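Local structure of F420-dependent methylenetetrahydromethanopterin dehydrogenase (Methanopyrus kandleri, 1QV9) at residues F154-D162 and L262-V272. The protein catalyses the reversible, coenzyme F420-dependent reduction of methenyl-tetrahydromethanopterin to methylene-tetrahydromethanopterin, a one-carbon step in methanogenesis from carbon dioxide. Sequence-based numbering, arbitrary orientation.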
# COMPACT_ATOMS: atom_id res chain seq x y z
N PHE A 154 -22.30 -12.11 -1.55
CA PHE A 154 -22.48 -13.56 -1.61
C PHE A 154 -23.26 -14.07 -0.39
O PHE A 154 -23.87 -15.14 -0.50
CB PHE A 154 -21.11 -14.28 -1.71
CG PHE A 154 -20.50 -14.28 -3.10
CD1 PHE A 154 -19.14 -14.51 -3.25
CD2 PHE A 154 -21.26 -14.06 -4.22
CE1 PHE A 154 -18.55 -14.52 -4.51
CE2 PHE A 154 -20.66 -14.07 -5.51
CZ PHE A 154 -19.32 -14.30 -5.62
N ARG A 155 -23.21 -13.35 0.72
CA ARG A 155 -23.98 -13.82 1.88
C ARG A 155 -25.46 -13.62 1.60
O ARG A 155 -26.29 -14.40 2.08
CB ARG A 155 -23.58 -13.09 3.18
CG ARG A 155 -23.78 -14.00 4.43
CD ARG A 155 -23.46 -13.30 5.71
NE ARG A 155 -22.13 -12.71 5.77
CZ ARG A 155 -21.01 -13.38 5.99
NH1 ARG A 155 -19.86 -12.75 6.02
NH2 ARG A 155 -21.05 -14.68 6.19
N VAL A 156 -25.83 -12.58 0.85
CA VAL A 156 -27.24 -12.38 0.51
C VAL A 156 -27.72 -13.57 -0.35
O VAL A 156 -28.84 -14.09 -0.19
CB VAL A 156 -27.43 -11.09 -0.32
CG1 VAL A 156 -28.89 -10.91 -0.69
CG2 VAL A 156 -26.95 -9.87 0.49
N VAL A 157 -26.88 -13.98 -1.31
CA VAL A 157 -27.23 -15.11 -2.17
C VAL A 157 -27.32 -16.40 -1.38
O VAL A 157 -28.24 -17.17 -1.59
CB VAL A 157 -26.16 -15.22 -3.34
CG1 VAL A 157 -26.45 -16.39 -4.26
CG2 VAL A 157 -26.15 -13.93 -4.13
N GLN A 158 -26.36 -16.61 -0.47
CA GLN A 158 -26.34 -17.79 0.38
C GLN A 158 -27.65 -17.84 1.16
O GLN A 158 -28.30 -18.89 1.19
CB GLN A 158 -25.16 -17.72 1.37
CG GLN A 158 -25.10 -18.89 2.37
CD GLN A 158 -24.26 -18.64 3.63
OE1 GLN A 158 -23.47 -17.69 3.72
NE2 GLN A 158 -24.43 -19.52 4.64
N GLU A 159 -28.04 -16.71 1.75
CA GLU A 159 -29.28 -16.72 2.55
C GLU A 159 -30.50 -17.04 1.75
O GLU A 159 -31.37 -17.82 2.18
CB GLU A 159 -29.47 -15.37 3.25
CG GLU A 159 -28.54 -15.09 4.38
CD GLU A 159 -28.85 -13.73 5.02
OE1 GLU A 159 -29.75 -13.00 4.50
OE2 GLU A 159 -28.20 -13.40 6.02
N ALA A 160 -30.60 -16.44 0.57
CA ALA A 160 -31.77 -16.69 -0.27
C ALA A 160 -31.90 -18.17 -0.63
O ALA A 160 -33.00 -18.74 -0.62
CB ALA A 160 -31.70 -15.86 -1.54
N PHE A 161 -30.78 -18.81 -0.98
CA PHE A 161 -30.84 -20.22 -1.33
C PHE A 161 -31.00 -21.10 -0.13
O PHE A 161 -31.67 -22.13 -0.23
CB PHE A 161 -29.60 -20.62 -2.16
CG PHE A 161 -29.74 -20.30 -3.61
CD1 PHE A 161 -28.93 -19.35 -4.20
CD2 PHE A 161 -30.74 -20.89 -4.37
CE1 PHE A 161 -29.12 -18.96 -5.54
CE2 PHE A 161 -30.95 -20.52 -5.69
CZ PHE A 161 -30.13 -19.55 -6.28
N ASP A 162 -30.44 -20.73 1.02
CA ASP A 162 -30.61 -21.55 2.22
C ASP A 162 -32.11 -21.57 2.61
O ASP A 162 -32.61 -22.62 3.03
CB ASP A 162 -29.74 -21.02 3.35
CG ASP A 162 -28.30 -21.60 3.29
OD1 ASP A 162 -27.39 -20.98 3.87
OD2 ASP A 162 -28.11 -22.69 2.70
N LEU A 262 -17.83 -11.22 10.47
CA LEU A 262 -18.97 -12.13 10.47
C LEU A 262 -18.66 -13.40 9.68
O LEU A 262 -18.14 -13.35 8.53
CB LEU A 262 -20.19 -11.45 9.83
CG LEU A 262 -21.45 -12.31 9.72
CD1 LEU A 262 -21.96 -12.62 11.15
CD2 LEU A 262 -22.54 -11.51 8.98
N ARG A 263 -18.95 -14.55 10.29
CA ARG A 263 -18.81 -15.83 9.61
C ARG A 263 -20.11 -16.60 9.83
O ARG A 263 -20.63 -16.64 10.96
CB ARG A 263 -17.62 -16.63 10.11
CG ARG A 263 -16.31 -15.89 10.02
CD ARG A 263 -15.10 -16.73 10.52
NE ARG A 263 -13.96 -15.83 10.58
CZ ARG A 263 -13.13 -15.55 9.57
NH1 ARG A 263 -12.18 -14.64 9.77
NH2 ARG A 263 -13.18 -16.24 8.44
N THR A 264 -20.67 -17.16 8.77
CA THR A 264 -21.94 -17.89 8.83
C THR A 264 -21.81 -19.23 8.13
O THR A 264 -22.36 -19.44 7.05
CB THR A 264 -23.12 -17.06 8.21
OG1 THR A 264 -22.83 -16.70 6.83
CG2 THR A 264 -23.38 -15.82 9.03
N PRO A 265 -21.06 -20.17 8.75
CA PRO A 265 -20.85 -21.50 8.18
C PRO A 265 -22.04 -22.42 8.38
O PRO A 265 -22.88 -22.19 9.27
CB PRO A 265 -19.64 -22.02 8.95
CG PRO A 265 -19.92 -21.43 10.34
CD PRO A 265 -20.37 -20.01 10.04
N HIS A 266 -22.12 -23.43 7.53
CA HIS A 266 -23.17 -24.44 7.65
C HIS A 266 -22.74 -25.57 8.59
O HIS A 266 -21.59 -25.98 8.58
CB HIS A 266 -23.46 -25.07 6.27
CG HIS A 266 -24.09 -24.13 5.31
ND1 HIS A 266 -23.36 -23.47 4.34
CD2 HIS A 266 -25.37 -23.72 5.17
CE1 HIS A 266 -24.17 -22.70 3.64
NE2 HIS A 266 -25.39 -22.83 4.11
N ALA A 267 -23.69 -26.05 9.40
CA ALA A 267 -23.44 -27.22 10.26
C ALA A 267 -23.70 -28.41 9.32
O ALA A 267 -24.22 -28.25 8.22
CB ALA A 267 -24.45 -27.25 11.42
N PRO A 268 -23.34 -29.64 9.74
CA PRO A 268 -23.55 -30.83 8.90
C PRO A 268 -25.01 -31.08 8.54
O PRO A 268 -25.31 -31.64 7.48
CB PRO A 268 -22.97 -31.96 9.75
CG PRO A 268 -21.85 -31.26 10.45
CD PRO A 268 -22.49 -29.97 10.90
N ASP A 269 -25.92 -30.66 9.42
CA ASP A 269 -27.34 -30.83 9.19
C ASP A 269 -27.93 -29.68 8.38
O ASP A 269 -29.13 -29.61 8.14
CB ASP A 269 -28.07 -31.03 10.54
CG ASP A 269 -28.28 -29.74 11.32
OD1 ASP A 269 -27.67 -28.70 11.00
OD2 ASP A 269 -29.08 -29.76 12.29
N GLY A 270 -27.06 -28.76 7.95
CA GLY A 270 -27.55 -27.67 7.15
C GLY A 270 -27.81 -26.35 7.84
O GLY A 270 -27.89 -25.30 7.19
N LYS A 271 -27.95 -26.38 9.16
CA LYS A 271 -28.22 -25.15 9.88
C LYS A 271 -27.12 -24.11 9.67
O LYS A 271 -25.94 -24.43 9.72
CB LYS A 271 -28.37 -25.42 11.39
CG LYS A 271 -28.78 -24.18 12.16
CD LYS A 271 -29.17 -24.51 13.59
CE LYS A 271 -27.99 -25.06 14.38
NZ LYS A 271 -28.36 -25.32 15.80
N VAL A 272 -27.53 -22.88 9.45
CA VAL A 272 -26.58 -21.77 9.24
C VAL A 272 -26.23 -21.25 10.62
O VAL A 272 -27.10 -20.75 11.36
CB VAL A 272 -27.20 -20.64 8.38
CG1 VAL A 272 -26.21 -19.47 8.27
CG2 VAL A 272 -27.55 -21.16 6.98
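Arg155, Gln158 and Asp162 line one side of helix 153-169 in the alpha/beta domain and hold the C-terminal loop that follows helix 227-257. Leu262 lays CG and CD2 over one face of the Arg155 guanidinium, with CG 3.9 Å above the plane. At the edge of the same group, Thr264 OG1 lies in plane and accepts from Arg155 NH2 at 2.8 Å. The Arg155 chain bends at chi3 (-55°), which sets the guanidinium face under Leu262 and NH2 at Thr264 OG1. Glu193 forms a salt bridge with Arg155 NE, and Asp133 of the second subunit forms one with Arg155 NH2 and takes the Thr264 backbone N-H, so the buried charge ties helix, loop and a second subunit together.

One turn on, Gln158 reaches out extended, and its NE2 gives a nearly straight bond (166°) to Thr264 O, 3.2 Å away and close to the amide plane. The same NE2 is 3.3 Å from His266 CE1.

The Asp162 carboxylate sits at the NE2 edge of the His266 ring, the two planes almost perpendicular (83°). Glu26 is hydrogen-bonded to His266 ND1, and Arg30 forms a salt bridge with Asp162 OD2. His266 NE2 donates to the syn side of Asp162 OD1 at 2.7 Å, and more weakly to OD2.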